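Long-range contacts in PBP5 (Haemophilus influenzae, PDB 3A3J), which removes the C-terminal D-alanyl residue from sugar-peptide precursors of the bacterial cell wall, as a penicillin-binding serine carboxypeptidase: residues Gln6-Thr11 with Glu239-Lys244; Met15-Gly20 with Asn222-Ser227; Ala35-Met40 with Asn212-Ala217; Glu167-Tyr172 with Asn197-Lys202. All blocks are in the same frame, centred on the assembly; numbering follows the deposited sequence.

Contact 1: Gln6-Thr11 with Glu239-Lys244; sequences QITAQT and EVESKK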
loop_
_atom_site.group_PDB
_atom_site.type_symbol
_atom_site.label_atom_id
_atom_site.label_comp_id
_atom_site.label_asym_id
_atom_site.label_seq_id
_atom_site.Cartn_x
_atom_site.Cartn_y
_atom_site.Cartn_z
ATOM N N GLN A 6 -12.035 -1.657 -20.167
ATOM C CA GLN A 6 -11.899 -3.061 -20.417
ATOM C C GLN A 6 -10.416 -3.425 -20.274
ATOM O O GLN A 6 -9.578 -2.877 -20.971
ATOM C CB GLN A 6 -12.415 -3.364 -21.810
ATOM C CG GLN A 6 -11.929 -4.674 -22.326
ATOM C CD GLN A 6 -12.717 -5.822 -21.753
ATOM O OE1 GLN A 6 -12.155 -6.884 -21.430
ATOM N NE2 GLN A 6 -14.039 -5.631 -21.628
ATOM N N ILE A 7 -10.110 -4.362 -19.374
ATOM C CA ILE A 7 -8.744 -4.594 -18.871
ATOM C C ILE A 7 -8.412 -6.018 -19.170
ATOM O O ILE A 7 -9.212 -6.899 -18.880
ATOM C CB ILE A 7 -8.733 -4.383 -17.381
ATOM C CG1 ILE A 7 -9.105 -2.926 -17.108
ATOM C CG2 ILE A 7 -7.351 -4.703 -16.748
ATOM C CD1 ILE A 7 -8.038 -1.938 -17.616
ATOM N N THR A 8 -7.262 -6.250 -19.785
ATOM C CA THR A 8 -6.811 -7.599 -20.073
ATOM C C THR A 8 -6.018 -8.114 -18.879
ATOM O O THR A 8 -4.807 -7.839 -18.775
ATOM C CB THR A 8 -5.881 -7.529 -21.278
ATOM O OG1 THR A 8 -6.673 -7.521 -22.449
ATOM C CG2 THR A 8 -4.962 -8.691 -21.373
ATOM N N ALA A 9 -6.663 -8.811 -17.953
ATOM C CA ALA A 9 -5.935 -9.307 -16.778
ATOM C C ALA A 9 -6.844 -10.221 -16.025
ATOM O O ALA A 9 -8.044 -10.014 -16.014
ATOM C CB ALA A 9 -5.519 -8.183 -15.897
ATOM N N GLN A 10 -6.291 -11.217 -15.356
ATOM C CA GLN A 10 -7.133 -12.175 -14.677
ATOM C C GLN A 10 -7.788 -11.500 -13.499
ATOM O O GLN A 10 -8.936 -11.782 -13.188
ATOM C CB GLN A 10 -6.309 -13.370 -14.221
ATOM C CG GLN A 10 -5.735 -14.225 -15.337
ATOM C CD GLN A 10 -5.286 -15.620 -14.797
ATOM O OE1 GLN A 10 -5.258 -15.854 -13.590
ATOM N NE2 GLN A 10 -4.927 -16.518 -15.690
ATOM N N THR A 11 -7.091 -10.549 -12.880
ATOM C CA THR A 11 -7.507 -9.977 -11.624
ATOM C C THR A 11 -6.916 -8.594 -11.640
ATOM O O THR A 11 -5.864 -8.428 -12.244
ATOM C CB THR A 11 -6.761 -10.756 -10.479
ATOM O OG1 THR A 11 -7.453 -11.957 -10.159
ATOM C CG2 THR A 11 -6.526 -9.958 -9.324
ATOM N N GLU A 239 2.089 -3.102 -18.289
ATOM C CA GLU A 239 2.190 -1.655 -18.162
ATOM C C GLU A 239 1.067 -0.888 -18.882
ATOM O O GLU A 239 0.585 0.164 -18.387
ATOM C CB GLU A 239 3.565 -1.157 -18.661
ATOM C CG GLU A 239 4.746 -1.821 -17.940
ATOM C CD GLU A 239 6.065 -1.503 -18.635
ATOM O OE1 GLU A 239 6.086 -0.605 -19.525
ATOM O OE2 GLU A 239 7.089 -2.071 -18.255
ATOM N N VAL A 240 0.652 -1.406 -20.039
ATOM C CA VAL A 240 -0.464 -0.812 -20.761
ATOM C C VAL A 240 -1.804 -0.852 -19.932
ATOM O O VAL A 240 -2.453 0.140 -19.768
ATOM C CB VAL A 240 -0.668 -1.465 -22.161
ATOM C CG1 VAL A 240 -1.979 -0.988 -22.743
ATOM C CG2 VAL A 240 0.473 -1.064 -23.160
ATOM N N GLU A 241 -2.221 -2.034 -19.484
ATOM C CA GLU A 241 -3.418 -2.181 -18.679
ATOM C C GLU A 241 -3.336 -1.344 -17.386
ATOM O O GLU A 241 -4.344 -0.822 -16.920
ATOM C CB GLU A 241 -3.674 -3.632 -18.352
ATOM C CG GLU A 241 -3.804 -4.492 -19.559
ATOM C CD GLU A 241 -4.826 -3.876 -20.529
ATOM O OE1 GLU A 241 -6.029 -3.884 -20.218
ATOM O OE2 GLU A 241 -4.453 -3.396 -21.605
ATOM N N SER A 242 -2.138 -1.194 -16.824
ATOM C CA SER A 242 -2.032 -0.453 -15.601
ATOM C C SER A 242 -2.284 1.002 -15.915
ATOM O O SER A 242 -3.020 1.682 -15.189
ATOM C CB SER A 242 -0.660 -0.610 -14.948
ATOM O OG SER A 242 -0.614 -1.866 -14.315
ATOM N N LYS A 243 -1.557 1.508 -16.915
ATOM C CA LYS A 243 -1.728 2.897 -17.354
ATOM C C LYS A 243 -3.204 3.162 -17.715
ATOM O O LYS A 243 -3.746 4.204 -17.397
ATOM C CB LYS A 243 -0.793 3.191 -18.530
ATOM C CG LYS A 243 -0.886 4.621 -19.016
ATOM C CD LYS A 243 0.352 5.038 -19.824
ATOM C CE LYS A 243 -0.017 6.282 -20.668
ATOM N NZ LYS A 243 1.181 7.075 -21.150
ATOM N N LYS A 244 -3.872 2.192 -18.318
ATOM C CA LYS A 244 -5.291 2.326 -18.586
ATOM C C LYS A 244 -6.127 2.559 -17.289
ATOM O O LYS A 244 -7.069 3.403 -17.251
ATOM C CB LYS A 244 -5.821 1.090 -19.315
ATOM C CG LYS A 244 -5.723 1.162 -20.869
ATOM C CD LYS A 244 -6.376 -0.024 -21.579
ATOM C CE LYS A 244 -5.583 -0.440 -22.853
ATOM N NZ LYS A 244 -6.099 -1.747 -23.285
#
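Ile-7 passes Glu-241 with their CA atoms 5.9 Å apart, an irregular piece of chain laid against one turn of helix 235-252. Segment 6-11 is loop up to Thr-11, where the first strand of the sheet begins, whereas 239-244 is helical throughout. One bond joins them: the backbone N of Thr-8 donates to OE1 of Glu-241 at 2.7 Å, nearly straight at 163°, arriving from above the carboxylate plane, 50° out of it. The bend of the Glu-241 chain at chi2 (-51°) swings the carboxylate to Thr-8 N. Its other oxygen, OE2, forms a salt bridge with NZ of Lys-244 at 2.9 Å, met on the syn side, so each carboxylate oxygen has its own donor and the group is held at both ends. Alongside the polar contacts, CD1 of Ile-7 lies 4.1 Å from CB of Lys-244, and CG2 of Ile-7 lies 4.2 Å from CB of Glu-241. Thr-8 also touches Pro-233. A helix side chain thus receives a loop N-H, tying the N-terminal lead-in of the sheet to a helix packed on that sheet in the serine beta-lactamase-like fold.

Contact 2: Met15-Gly20 with Asn222-Ser227; sequences MDYNSG and NMRLIS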
loop_
_atom_site.group_PDB
_atom_site.type_symbol
_atom_site.label_atom_id
_atom_site.label_comp_id
_atom_site.label_asym_id
_atom_site.label_seq_id
_atom_site.Cartn_x
_atom_site.Cartn_y
_atom_site.Cartn_z
ATOM N N MET A 15 -7.380 1.724 -6.675
ATOM C CA MET A 15 -7.847 2.190 -5.378
ATOM C C MET A 15 -7.213 3.538 -5.128
ATOM O O MET A 15 -6.054 3.721 -5.454
ATOM C CB MET A 15 -7.475 1.152 -4.271
ATOM C CG MET A 15 -7.369 1.731 -2.858
ATOM S SD MET A 15 -6.561 0.689 -1.543
ATOM C CE MET A 15 -5.170 1.656 -1.089
ATOM N N ASP A 16 -7.953 4.492 -4.582
ATOM C CA ASP A 16 -7.398 5.758 -4.161
ATOM C C ASP A 16 -6.605 5.525 -2.888
ATOM O O ASP A 16 -7.118 4.937 -1.925
ATOM C CB ASP A 16 -8.521 6.789 -3.843
ATOM C CG ASP A 16 -7.970 8.132 -3.443
ATOM O OD1 ASP A 16 -7.744 9.038 -4.313
ATOM O OD2 ASP A 16 -7.669 8.290 -2.265
ATOM N N TYR A 17 -5.368 6.010 -2.873
ATOM C CA TYR A 17 -4.468 5.785 -1.730
ATOM C C TYR A 17 -5.052 6.487 -0.484
ATOM O O TYR A 17 -4.882 6.044 0.659
ATOM C CB TYR A 17 -3.130 6.397 -2.051
ATOM C CG TYR A 17 -2.188 6.609 -0.870
ATOM C CD1 TYR A 17 -1.554 5.497 -0.207
ATOM C CD2 TYR A 17 -1.905 7.889 -0.418
ATOM C CE1 TYR A 17 -0.661 5.695 0.875
ATOM C CE2 TYR A 17 -1.056 8.105 0.677
ATOM C CZ TYR A 17 -0.429 7.000 1.303
ATOM O OH TYR A 17 0.410 7.261 2.331
ATOM N N ASN A 18 -5.715 7.618 -0.699
ATOM C CA ASN A 18 -5.938 8.489 0.435
ATOM C C ASN A 18 -7.199 8.150 1.148
ATOM O O ASN A 18 -7.269 8.317 2.327
ATOM C CB ASN A 18 -5.925 9.928 0.042
ATOM C CG ASN A 18 -4.545 10.479 -0.048
ATOM O OD1 ASN A 18 -4.091 10.827 -1.116
ATOM N ND2 ASN A 18 -3.884 10.612 1.055
ATOM N N SER A 19 -8.144 7.553 0.453
ATOM C CA SER A 19 -9.467 7.322 0.994
ATOM C C SER A 19 -9.738 5.839 1.086
ATOM O O SER A 19 -10.641 5.418 1.822
ATOM C CB SER A 19 -10.501 7.959 0.052
ATOM O OG SER A 19 -10.633 7.200 -1.153
ATOM N N GLY A 20 -8.962 5.047 0.320
ATOM C CA GLY A 20 -9.001 3.590 0.388
ATOM C C GLY A 20 -10.113 3.064 -0.468
ATOM O O GLY A 20 -10.383 1.874 -0.491
ATOM N N ASN A 222 -1.974 16.040 -5.881
ATOM C CA ASN A 222 -1.714 15.070 -4.857
ATOM C C ASN A 222 -2.668 13.933 -4.780
ATOM O O ASN A 222 -2.495 13.068 -3.941
ATOM C CB ASN A 222 -1.583 15.796 -3.553
ATOM C CG ASN A 222 -0.511 16.824 -3.653
ATOM O OD1 ASN A 222 0.498 16.569 -4.305
ATOM N ND2 ASN A 222 -0.737 18.018 -3.117
ATOM N N MET A 223 -3.629 13.874 -5.675
ATOM C CA MET A 223 -4.396 12.658 -5.785
ATOM C C MET A 223 -3.377 11.488 -6.000
ATOM O O MET A 223 -2.378 11.651 -6.751
ATOM C CB MET A 223 -5.369 12.734 -6.912
ATOM C CG MET A 223 -6.398 11.647 -6.803
ATOM S SD MET A 223 -7.417 11.791 -8.256
ATOM C CE MET A 223 -8.558 10.441 -8.103
ATOM N N ARG A 224 -3.540 10.393 -5.247
ATOM C CA ARG A 224 -2.669 9.218 -5.428
ATOM C C ARG A 224 -3.482 7.990 -5.662
ATOM O O ARG A 224 -4.373 7.688 -4.893
ATOM C CB ARG A 224 -1.669 8.978 -4.275
ATOM C CG ARG A 224 -0.767 7.696 -4.594
ATOM C CD ARG A 224 0.251 7.431 -3.538
ATOM N NE ARG A 224 1.326 8.415 -3.536
ATOM C CZ ARG A 224 2.427 8.272 -4.248
ATOM N NH1 ARG A 224 2.508 7.240 -5.082
ATOM N NH2 ARG A 224 3.382 9.181 -4.208
ATOM N N LEU A 225 -3.178 7.279 -6.732
ATOM C CA LEU A 225 -3.812 5.990 -6.974
ATOM C C LEU A 225 -2.814 4.817 -6.948
ATOM O O LEU A 225 -1.619 4.998 -7.161
ATOM C CB LEU A 225 -4.498 5.987 -8.344
ATOM C CG LEU A 225 -5.581 7.073 -8.663
ATOM C CD1 LEU A 225 -6.138 6.961 -10.161
ATOM C CD2 LEU A 225 -6.720 7.033 -7.624
ATOM N N ILE A 226 -3.342 3.614 -6.751
ATOM C CA ILE A 226 -2.535 2.460 -6.752
ATOM C C ILE A 226 -3.296 1.494 -7.570
ATOM O O ILE A 226 -4.514 1.311 -7.281
ATOM C CB ILE A 226 -2.409 1.904 -5.287
ATOM C CG1 ILE A 226 -1.571 2.869 -4.474
ATOM C CG2 ILE A 226 -1.815 0.474 -5.296
ATOM C CD1 ILE A 226 -1.607 2.475 -2.962
ATOM N N SER A 227 -2.649 0.876 -8.580
ATOM C CA SER A 227 -3.307 -0.199 -9.331
ATOM C C SER A 227 -2.598 -1.513 -9.130
ATOM O O SER A 227 -1.388 -1.501 -8.873
ATOM C CB SER A 227 -3.247 0.126 -10.838
ATOM O OG SER A 227 -1.889 0.482 -11.299
HETATM O O HOH W 1 -5.729 10.504 -3.604
#
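Three backbone hydrogen bonds join Met-15 and Tyr-17 to the strand that begins at Arg-224. Met-15 and Ile-226 form an antiparallel hydrogen-bonded pair, Met-15 N to Ile-226 O and Ile-226 N to Met-15 O, both 3.0 Å; Asp-16 and Leu-225 follow as a non-hydrogen-bonded pair. The third bond, from Tyr-17 N to Arg-224 O, is 2.8 Å and nearly straight at 171°.

Apolar contacts lie on the face shared by Met-15 and Ile-226, whose side chains run side by side the same way; Ile-226 CD1 is 4.1 Å from both Met-15 CE and Tyr-17 CD1. Helix 151-164 covers this face through Ala-159. Arg-224 adds a CH-pi contact, its CD 4.1 Å from the centroid of the Tyr-17 ring and over its face, while its NH1 goes on to Ser-216.

The polar side chains gather at the turn that follows the strand. Asp-16 OD2 accepts from Asn-18 N at 2.6 Å, from above the carboxylate plane, an Asx turn, and from Ser-19 N on its anti lone pair. OD1 is hydrogen-bonded to OG1 of Thr-255, and a water accepting from Arg-224 N lies within bonding distance of OD1. With several donors around one buried carboxylate, Asp-16 is probably ionised, and it fixes the turn where the strand pairing stops.

Contact 3: Ala35-Met40 with Asn212-Ala217; sequences ASLTKM and NLVASA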
loop_
_atom_site.group_PDB
_atom_site.type_symbol
_atom_site.label_atom_id
_atom_site.label_comp_id
_atom_site.label_asym_id
_atom_site.label_seq_id
_atom_site.Cartn_x
_atom_site.Cartn_y
_atom_site.Cartn_z
ATOM N N ALA A 35 4.552 -14.132 -6.732
ATOM C CA ALA A 35 5.777 -14.087 -7.549
ATOM C C ALA A 35 6.545 -12.922 -6.942
ATOM O O ALA A 35 6.489 -12.778 -5.723
ATOM C CB ALA A 35 5.457 -13.855 -8.978
ATOM N N SER A 36 7.301 -12.125 -7.712
ATOM C CA SER A 36 8.051 -11.051 -7.054
ATOM C C SER A 36 7.269 -9.942 -6.294
ATOM O O SER A 36 7.886 -9.067 -5.661
ATOM C CB SER A 36 9.005 -10.388 -8.028
ATOM O OG SER A 36 10.247 -11.134 -8.044
ATOM N N LEU A 37 5.933 -9.931 -6.317
ATOM C CA LEU A 37 5.255 -8.841 -5.496
ATOM C C LEU A 37 5.475 -9.219 -4.016
ATOM O O LEU A 37 5.451 -8.352 -3.078
ATOM C CB LEU A 37 3.766 -8.807 -5.780
ATOM C CG LEU A 37 3.351 -8.613 -7.242
ATOM C CD1 LEU A 37 1.805 -8.665 -7.394
ATOM C CD2 LEU A 37 3.923 -7.345 -7.727
ATOM N N THR A 38 5.816 -10.510 -3.797
ATOM C CA THR A 38 6.231 -10.952 -2.422
ATOM C C THR A 38 7.277 -10.036 -1.835
ATOM O O THR A 38 7.260 -9.732 -0.592
ATOM C CB THR A 38 6.757 -12.414 -2.423
ATOM O OG1 THR A 38 5.704 -13.269 -2.922
ATOM C CG2 THR A 38 7.175 -12.829 -0.963
ATOM N N LYS A 39 8.207 -9.574 -2.694
ATOM C CA LYS A 39 9.291 -8.652 -2.209
ATOM C C LYS A 39 8.842 -7.330 -1.603
ATOM O O LYS A 39 9.631 -6.627 -0.921
ATOM C CB LYS A 39 10.333 -8.389 -3.318
ATOM C CG LYS A 39 11.066 -9.716 -3.640
ATOM C CD LYS A 39 11.755 -9.688 -4.982
ATOM C CE LYS A 39 12.602 -10.985 -5.215
ATOM N NZ LYS A 39 11.756 -11.938 -5.935
ATOM N N MET A 40 7.632 -6.907 -1.951
ATOM C CA MET A 40 7.047 -5.723 -1.282
ATOM C C MET A 40 6.898 -5.956 0.251
ATOM O O MET A 40 7.303 -5.127 1.022
ATOM C CB MET A 40 5.629 -5.442 -1.895
ATOM C CG MET A 40 5.760 -4.602 -3.195
ATOM S SD MET A 40 4.233 -4.562 -4.083
ATOM C CE MET A 40 2.856 -4.229 -2.927
ATOM N N ASN A 212 2.449 -9.584 -13.562
ATOM C CA ASN A 212 1.693 -8.783 -12.643
ATOM C C ASN A 212 2.450 -7.520 -12.317
ATOM O O ASN A 212 3.665 -7.396 -12.591
ATOM C CB ASN A 212 1.268 -9.653 -11.392
ATOM C CG ASN A 212 2.454 -10.107 -10.546
ATOM O OD1 ASN A 212 3.511 -9.455 -10.482
ATOM N ND2 ASN A 212 2.255 -11.172 -9.827
ATOM N N LEU A 213 1.758 -6.516 -11.826
ATOM C CA LEU A 213 2.465 -5.277 -11.545
ATOM C C LEU A 213 1.655 -4.514 -10.539
ATOM O O LEU A 213 0.468 -4.520 -10.612
ATOM C CB LEU A 213 2.552 -4.429 -12.839
ATOM C CG LEU A 213 2.964 -2.948 -12.763
ATOM C CD1 LEU A 213 4.315 -2.780 -12.177
ATOM C CD2 LEU A 213 2.847 -2.114 -14.112
ATOM N N VAL A 214 2.308 -3.845 -9.605
ATOM C CA VAL A 214 1.672 -2.959 -8.694
ATOM C C VAL A 214 2.188 -1.571 -9.012
ATOM O O VAL A 214 3.376 -1.341 -8.973
ATOM C CB VAL A 214 2.020 -3.370 -7.227
ATOM C CG1 VAL A 214 1.430 -2.342 -6.239
ATOM C CG2 VAL A 214 1.370 -4.683 -6.964
ATOM N N ALA A 215 1.324 -0.642 -9.383
ATOM C CA ALA A 215 1.816 0.677 -9.751
ATOM C C ALA A 215 1.115 1.721 -8.915
ATOM O O ALA A 215 0.001 1.520 -8.458
ATOM C CB ALA A 215 1.609 0.942 -11.303
ATOM N N SER A 216 1.779 2.832 -8.684
ATOM C CA SER A 216 1.128 3.903 -8.041
ATOM C C SER A 216 1.596 5.169 -8.736
ATOM O O SER A 216 2.763 5.251 -9.152
ATOM C CB SER A 216 1.489 3.937 -6.554
ATOM O OG SER A 216 0.833 5.041 -5.884
ATOM N N ALA A 217 0.677 6.140 -8.886
ATOM C CA ALA A 217 0.902 7.417 -9.618
ATOM C C ALA A 217 0.162 8.546 -8.901
ATOM O O ALA A 217 -0.855 8.291 -8.254
ATOM C CB ALA A 217 0.376 7.334 -11.016
#
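Leu-37 comes over the face of the Asn-212 amide, the two side chains arriving from opposite directions. CG of Leu-37 is 3.4 Å from OD1 of Asn-212, and CD1 of Leu-37 is 3.5 Å from ND2, so apolar carbon covers both ends of the amide. The asparagine reaches toward Leu-37 with CG between the backbone N and the carbonyl carbon (chi1 66°). The other methyl of Leu-37, CD2, packs 3.8 Å from CG2 of Val-214. Met-40 adds its sulfur, SD lying 4.0 Å from CB of Val-214, and bends at chi3 to bring CE near CG1.

The 3-10 turn at 36-37 and the helix following it pack on strand 210-218 and hold the SxxK motif of penicillin-binding proteins: Ser-36, probably the acyl-ester nucleophile, and Lys-39, probably the proton acceptor. Neither catalytic side chain touches the strand; NZ of Lys-39 donates to OG of Ser-36 at 2.7 Å and is also hydrogen-bonded to His-140 O.

A second shell sets the turn. The carbonyl O of Ala-35 accepts from Thr-38 twice, from N and, in the carbonyl plane, from OG1 at 3.0 Å. ND2 of Asn-212 bonds to Pro-34 O, joining the strand to the residues leading into the motif. Leu-37 and Met-40 also touch Lys-202, on the neighbouring strand.

Contact 4: Glu167-Tyr172 with Asn197-Lys202; sequences EEYKIY and NVDGMK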
loop_
_atom_site.group_PDB
_atom_site.type_symbol
_atom_site.label_atom_id
_atom_site.label_comp_id
_atom_site.label_asym_id
_atom_site.label_seq_id
_atom_site.Cartn_x
_atom_site.Cartn_y
_atom_site.Cartn_z
ATOM N N GLU A 167 10.452 7.119 3.251
ATOM C CA GLU A 167 11.820 7.255 2.843
ATOM C C GLU A 167 12.185 6.018 1.999
ATOM O O GLU A 167 12.781 6.132 0.913
ATOM C CB GLU A 167 12.701 7.482 4.072
ATOM C CG GLU A 167 14.069 8.058 3.811
ATOM C CD GLU A 167 14.098 9.204 2.773
ATOM O OE1 GLU A 167 13.241 10.131 2.811
ATOM O OE2 GLU A 167 15.019 9.181 1.910
ATOM N N GLU A 168 11.791 4.845 2.442
ATOM C CA GLU A 168 12.064 3.642 1.674
ATOM C C GLU A 168 11.344 3.721 0.299
ATOM O O GLU A 168 11.937 3.374 -0.707
ATOM C CB GLU A 168 11.689 2.376 2.482
ATOM C CG GLU A 168 11.793 0.971 1.732
ATOM C CD GLU A 168 12.425 -0.181 2.605
ATOM O OE1 GLU A 168 12.919 0.147 3.697
ATOM O OE2 GLU A 168 12.453 -1.393 2.237
ATOM N N TYR A 169 10.087 4.207 0.256
ATOM C CA TYR A 169 9.288 4.162 -0.982
ATOM C C TYR A 169 9.964 4.917 -2.167
ATOM O O TYR A 169 9.765 4.579 -3.341
ATOM C CB TYR A 169 7.873 4.694 -0.736
ATOM C CG TYR A 169 7.085 4.686 -2.006
ATOM C CD1 TYR A 169 6.744 3.473 -2.596
ATOM C CD2 TYR A 169 6.734 5.884 -2.671
ATOM C CE1 TYR A 169 6.073 3.439 -3.781
ATOM C CE2 TYR A 169 5.999 5.861 -3.875
ATOM C CZ TYR A 169 5.693 4.614 -4.411
ATOM O OH TYR A 169 5.004 4.500 -5.603
ATOM N N LYS A 170 10.774 5.921 -1.838
ATOM C CA LYS A 170 11.496 6.677 -2.815
ATOM C C LYS A 170 12.419 5.781 -3.645
ATOM O O LYS A 170 12.704 6.080 -4.785
ATOM C CB LYS A 170 12.312 7.758 -2.120
ATOM C CG LYS A 170 11.444 8.891 -1.598
ATOM C CD LYS A 170 12.341 9.925 -0.987
ATOM C CE LYS A 170 11.527 10.912 -0.202
ATOM N NZ LYS A 170 12.502 11.760 0.512
ATOM N N ILE A 171 12.853 4.676 -3.065
ATOM C CA ILE A 171 13.799 3.833 -3.720
ATOM C C ILE A 171 13.104 3.129 -4.895
ATOM O O ILE A 171 13.741 2.752 -5.868
ATOM C CB ILE A 171 14.437 2.809 -2.714
ATOM C CG1 ILE A 171 15.218 3.572 -1.638
ATOM C CG2 ILE A 171 15.380 1.779 -3.499
ATOM C CD1 ILE A 171 15.730 2.648 -0.419
ATOM N N TYR A 172 11.815 2.922 -4.755
ATOM C CA TYR A 172 10.998 2.264 -5.767
ATOM C C TYR A 172 10.884 3.012 -7.119
ATOM O O TYR A 172 10.444 2.433 -8.075
ATOM C CB TYR A 172 9.597 2.161 -5.245
ATOM C CG TYR A 172 9.458 1.078 -4.243
ATOM C CD1 TYR A 172 8.908 -0.117 -4.597
ATOM C CD2 TYR A 172 9.933 1.233 -2.943
ATOM C CE1 TYR A 172 8.828 -1.131 -3.696
ATOM C CE2 TYR A 172 9.807 0.209 -2.011
ATOM C CZ TYR A 172 9.267 -0.944 -2.409
ATOM O OH TYR A 172 9.137 -1.984 -1.529
ATOM N N ASN A 197 2.663 10.359 -13.809
ATOM C CA ASN A 197 3.702 10.400 -12.756
ATOM C C ASN A 197 3.713 9.095 -11.930
ATOM O O ASN A 197 3.228 9.066 -10.805
ATOM C CB ASN A 197 3.510 11.604 -11.842
ATOM C CG ASN A 197 3.242 12.893 -12.641
ATOM O OD1 ASN A 197 4.156 13.431 -13.283
ATOM N ND2 ASN A 197 1.972 13.350 -12.660
ATOM N N VAL A 198 4.203 8.013 -12.522
ATOM C CA VAL A 198 4.304 6.736 -11.828
ATOM C C VAL A 198 5.559 6.715 -11.017
ATOM O O VAL A 198 6.620 7.026 -11.515
ATOM C CB VAL A 198 4.286 5.598 -12.806
ATOM C CG1 VAL A 198 4.612 4.248 -12.077
ATOM C CG2 VAL A 198 2.920 5.560 -13.458
ATOM N N ASP A 199 5.462 6.377 -9.741
ATOM C CA ASP A 199 6.658 6.343 -8.900
ATOM C C ASP A 199 6.822 5.061 -8.091
ATOM O O ASP A 199 7.669 5.009 -7.175
ATOM C CB ASP A 199 6.724 7.584 -8.012
ATOM C CG ASP A 199 5.570 7.642 -6.982
ATOM O OD1 ASP A 199 4.736 6.691 -6.860
ATOM O OD2 ASP A 199 5.528 8.646 -6.280
ATOM N N GLY A 200 6.063 4.025 -8.489
ATOM C CA GLY A 200 6.167 2.661 -7.960
ATOM C C GLY A 200 5.331 1.733 -8.800
ATOM O O GLY A 200 4.623 2.188 -9.682
ATOM N N MET A 201 5.304 0.440 -8.513
ATOM C CA MET A 201 5.932 -0.125 -7.305
ATOM C C MET A 201 6.741 -1.402 -7.570
ATOM O O MET A 201 7.896 -1.461 -7.254
ATOM C CB MET A 201 4.805 -0.423 -6.289
ATOM C CG MET A 201 5.212 -0.973 -4.987
ATOM S SD MET A 201 3.963 -0.574 -3.683
ATOM C CE MET A 201 4.050 1.189 -3.556
ATOM N N LYS A 202 6.128 -2.434 -8.147
ATOM C CA LYS A 202 6.840 -3.682 -8.197
ATOM C C LYS A 202 6.253 -4.589 -9.238
ATOM O O LYS A 202 5.063 -4.639 -9.365
ATOM C CB LYS A 202 6.690 -4.350 -6.798
ATOM C CG LYS A 202 7.213 -5.817 -6.671
ATOM C CD LYS A 202 8.695 -5.946 -6.768
ATOM C CE LYS A 202 9.523 -4.932 -6.055
ATOM N NZ LYS A 202 10.917 -5.476 -6.198
HETATM O O HOH W 2 9.131 6.198 -5.639
#
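Tyr-169 has the most surface buried here, and its hydroxyl does the polar work: OH donates to OD1 of Asp-199 at 2.5 Å, meeting the carboxylate from above its plane, 51° out. OD1 lies at the edge of the ring, in its plane, and ring and carboxylate stand 80° apart. With CG anti to the backbone N (chi1 178°), the tyrosine stretches away from its helix to the strand. The same OD1 forms a salt bridge with Arg-224, so this oxygen is shared between a phenol and a guanidinium, which would tend to keep Asp-199 ionised.

Tyr-172 comes next, its ring edge turned to the carbonyl O of Met-201, which lies in the ring plane 3.1 Å from CD1; the carbonyl O of Glu-168 is also at the edge. Strand 197-206 is an outer strand of the antiparallel sheet of the serine beta-lactamase-like fold and carries the lysine of the K(T/S)G-type motif, Lys-202, which probably binds substrate. A cis peptide bond precedes Met-201, and classic beta bulges at Asp-199/Gly-200 and Met-201/Lys-202 lie opposite Ser-216 and Val-214.

Met-201 lays CG 3.8 Å from CD1 of Tyr-172, while its sulfur makes an oblique Met-aromatic contact, SD 5.5 Å from the ring centroid. A water over one face of the Tyr-169 ring donates to the carbonyl O of Tyr-169. Ile-162 of helix 151-164 touches both Tyr-169 and Met-201.

In the fold
From the N terminus, the lead-in 6-11 opens the widest loop, closed by contact 1 at helix 235-252. Strand 11-16 then opens the loop of contact 2, inside which 35-40 starts that of contact 3, and 167-172 that of contact 4. The loops close in reverse order, 197-202, 212-217, 222-227 and 239-244, so all four nest and none cross. The last three share one antiparallel sheet: strands 197-206, 210-218 and 224-232 are successive neighbours, and contacts 2 and 4 meet through a salt bridge. Helix 38-51 joins through contact 3, while Ser-242 in contact 1 packs on Leu-213 and Ser-227 beneath helix 235-252.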